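Local coordinates for protein B-cell differentiation antigen CD72 (Mus musculus, PDB 5B1R) that acts as a B-cell co-receptor that recognises the Sm/ribonucleoprotein self-antigen, probably through its extracellular C-type lectin-like domain, and damps B-cell receptor signalling by recruiting the phosphatase SHP-1, at residues E61-S66 against Q96-T101. The protein carries 2 engineered substitutions. Residues are numbered along the deposited sequence; the frame is centred on the assembly and turned at random.
Sequences ELLDRS and QKWKRT. Unlike the reference sequence in segment 96-101: K99 (reference Glu).
Segment 61-66, in the loop between helix 57-60 and strand 69-70, passes the start of strand 97-104, and the two backbones stay well apart: the nearest CA atoms, those of R65 and W98, are 8.6 Å from each other. In this C-type lectin-like domain the strand is an outermost one of the small antiparallel sheet 69-70, 87-94 and 97-104, and the indole of W98 bridges the gap to the loop. With CG anti to its carbonyl carbon (chi1 -69°), W98 sends its six-membered ring to L63, D64 and R65. L63 CD1 lies over one face, 4.0 Å from the centroid of that ring and 14° off its normal, a CH-pi contact. L63 CB adds a closer touch, 3.6 Å from W98 CZ2. At the ring edge, in its plane, D64 O comes within 3.5 Å of W98 CH2, while R65 CA approaches CZ2 obliquely. I19, Y69 and I91 also pack on L63, and L55 touches W98, which is buried. The exposed R65 arm reaches back to the turn before the strand, where its NH2 hydrogen-bonds the carbonyl O of Y95. Within the loop, D64 OD1 accepts from S66 N at 2.9 Å, an Asx turn, and S66 OG adds a second bond to the same oxygen at 2.8 Å, both donors reaching it from the same face of the carboxylate.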
loop_
_atom_site.group_PDB
_atom_site.type_symbol
_atom_site.label_atom_id
_atom_site.label_comp_id
_atom_site.label_asym_id
_atom_site.label_seq_id
_atom_site.Cartn_x
_atom_site.Cartn_y
_atom_site.Cartn_z
ATOM N N GLU A 61 8.630 -8.804 0.261
ATOM C CA GLU A 61 9.717 -9.360 1.053
ATOM C C GLU A 61 10.246 -8.420 2.121
ATOM O O GLU A 61 10.914 -8.872 3.052
ATOM C CB GLU A 61 10.859 -9.790 0.145
ATOM C CG GLU A 61 10.512 -10.984 -0.731
ATOM C CD GLU A 61 11.673 -11.437 -1.609
ATOM O OE1 GLU A 61 11.423 -12.220 -2.553
ATOM O OE2 GLU A 61 12.830 -11.016 -1.363
ATOM N N LEU A 62 9.937 -7.129 2.006
ATOM C CA LEU A 62 10.369 -6.137 2.989
ATOM C C LEU A 62 9.303 -5.783 4.025
ATOM O O LEU A 62 9.569 -5.038 4.966
ATOM C CB LEU A 62 10.868 -4.870 2.291
ATOM C CG LEU A 62 12.205 -5.084 1.577
ATOM C CD1 LEU A 62 12.526 -3.887 0.694
ATOM C CD2 LEU A 62 13.303 -5.288 2.606
ATOM N N LEU A 63 8.095 -6.314 3.874
ATOM C CA LEU A 63 7.056 -6.052 4.862
ATOM C C LEU A 63 7.273 -6.895 6.114
ATOM O O LEU A 63 7.740 -8.029 6.040
ATOM C CB LEU A 63 5.686 -6.359 4.271
ATOM C CG LEU A 63 5.278 -5.540 3.048
ATOM C CD1 LEU A 63 3.919 -6.026 2.523
ATOM C CD2 LEU A 63 5.239 -4.065 3.365
ATOM N N ASP A 64 6.898 -6.345 7.259
ATOM C CA ASP A 64 6.954 -7.050 8.526
ATOM C C ASP A 64 5.668 -7.860 8.657
ATOM O O ASP A 64 4.567 -7.296 8.693
ATOM C CB ASP A 64 7.068 -6.009 9.630
ATOM C CG ASP A 64 7.196 -6.611 11.012
ATOM O OD1 ASP A 64 6.771 -7.765 11.235
ATOM O OD2 ASP A 64 7.707 -5.892 11.896
ATOM N N ARG A 65 5.802 -9.180 8.718
ATOM C CA ARG A 65 4.635 -10.061 8.749
ATOM C C ARG A 65 3.755 -9.887 9.989
ATOM O O ARG A 65 2.616 -10.351 10.012
ATOM C CB ARG A 65 5.054 -11.525 8.603
ATOM C CG ARG A 65 5.704 -12.118 9.841
ATOM C CD ARG A 65 5.737 -13.644 9.761
ATOM N NE ARG A 65 4.398 -14.208 9.590
ATOM C CZ ARG A 65 4.065 -15.100 8.659
ATOM N NH1 ARG A 65 4.975 -15.547 7.803
ATOM N NH2 ARG A 65 2.817 -15.547 8.587
ATOM N N SER A 66 4.277 -9.217 11.014
ATOM C CA SER A 66 3.511 -8.977 12.235
ATOM C C SER A 66 2.729 -7.663 12.192
ATOM O O SER A 66 2.050 -7.318 13.159
ATOM C CB SER A 66 4.432 -8.970 13.456
ATOM O OG SER A 66 5.199 -7.783 13.503
ATOM N N GLN A 96 0.643 -17.867 4.964
ATOM C CA GLN A 96 1.563 -17.622 3.856
ATOM C C GLN A 96 1.146 -16.497 2.905
ATOM O O GLN A 96 1.916 -16.123 2.023
ATOM C CB GLN A 96 1.816 -18.912 3.067
ATOM C CG GLN A 96 2.367 -20.074 3.896
ATOM C CD GLN A 96 3.842 -19.926 4.247
ATOM O OE1 GLN A 96 4.376 -18.818 4.319
ATOM N NE2 GLN A 96 4.508 -21.055 4.463
ATOM N N LYS A 97 -0.056 -15.949 3.079
ATOM C CA LYS A 97 -0.563 -14.950 2.134
ATOM C C LYS A 97 -0.985 -13.633 2.762
ATOM O O LYS A 97 -1.742 -13.613 3.733
ATOM C CB LYS A 97 -1.765 -15.495 1.360
ATOM C CG LYS A 97 -1.421 -16.347 0.159
ATOM C CD LYS A 97 -2.686 -16.751 -0.576
ATOM C CE LYS A 97 -2.416 -17.867 -1.563
ATOM N NZ LYS A 97 -3.690 -18.407 -2.111
ATOM N N TRP A 98 -0.524 -12.531 2.170
ATOM C CA TRP A 98 -1.094 -11.220 2.463
ATOM C C TRP A 98 -2.500 -11.147 1.870
ATOM O O TRP A 98 -2.731 -11.618 0.759
ATOM C CB TRP A 98 -0.203 -10.099 1.902
ATOM C CG TRP A 98 1.095 -9.993 2.646
ATOM C CD1 TRP A 98 2.253 -10.665 2.383
ATOM C CD2 TRP A 98 1.349 -9.193 3.805
ATOM N NE1 TRP A 98 3.213 -10.326 3.305
ATOM C CE2 TRP A 98 2.684 -9.419 4.185
ATOM C CE3 TRP A 98 0.575 -8.306 4.555
ATOM C CZ2 TRP A 98 3.260 -8.803 5.285
ATOM C CZ3 TRP A 98 1.155 -7.684 5.639
ATOM C CH2 TRP A 98 2.483 -7.939 6.000
ATOM N N LYS A 99 -3.422 -10.561 2.633
ATOM C CA LYS A 99 -4.799 -10.371 2.203
ATOM C C LYS A 99 -5.211 -8.926 2.417
ATOM O O LYS A 99 -4.699 -8.253 3.311
ATOM C CB LYS A 99 -5.741 -11.289 2.992
ATOM C CG LYS A 99 -5.544 -12.756 2.668
ATOM C CD LYS A 99 -6.524 -13.641 3.403
ATOM C CE LYS A 99 -6.215 -15.105 3.137
ATOM N NZ LYS A 99 -6.717 -15.581 1.814
ATOM N N ARG A 100 -6.138 -8.454 1.591
ATOM C CA ARG A 100 -6.804 -7.192 1.859
ATOM C C ARG A 100 -7.826 -7.410 2.974
ATOM O O ARG A 100 -8.626 -8.343 2.910
ATOM C CB ARG A 100 -7.516 -6.683 0.605
ATOM C CG ARG A 100 -8.215 -5.348 0.810
ATOM C CD ARG A 100 -8.964 -4.873 -0.438
ATOM N NE ARG A 100 -8.047 -4.736 -1.565
ATOM C CZ ARG A 100 -7.324 -3.646 -1.822
ATOM N NH1 ARG A 100 -7.491 -2.537 -1.102
ATOM N NH2 ARG A 100 -6.450 -3.670 -2.813
ATOM N N THR A 101 -7.774 -6.552 3.990
ATOM C CA THR A 101 -8.666 -6.627 5.125
ATOM C C THR A 101 -9.232 -5.239 5.413
ATOM O O THR A 101 -8.678 -4.213 5.014
ATOM C CB THR A 101 -7.958 -7.151 6.363
ATOM O OG1 THR A 101 -7.004 -6.192 6.800
ATOM C CG2 THR A 101 -7.247 -8.460 6.075
#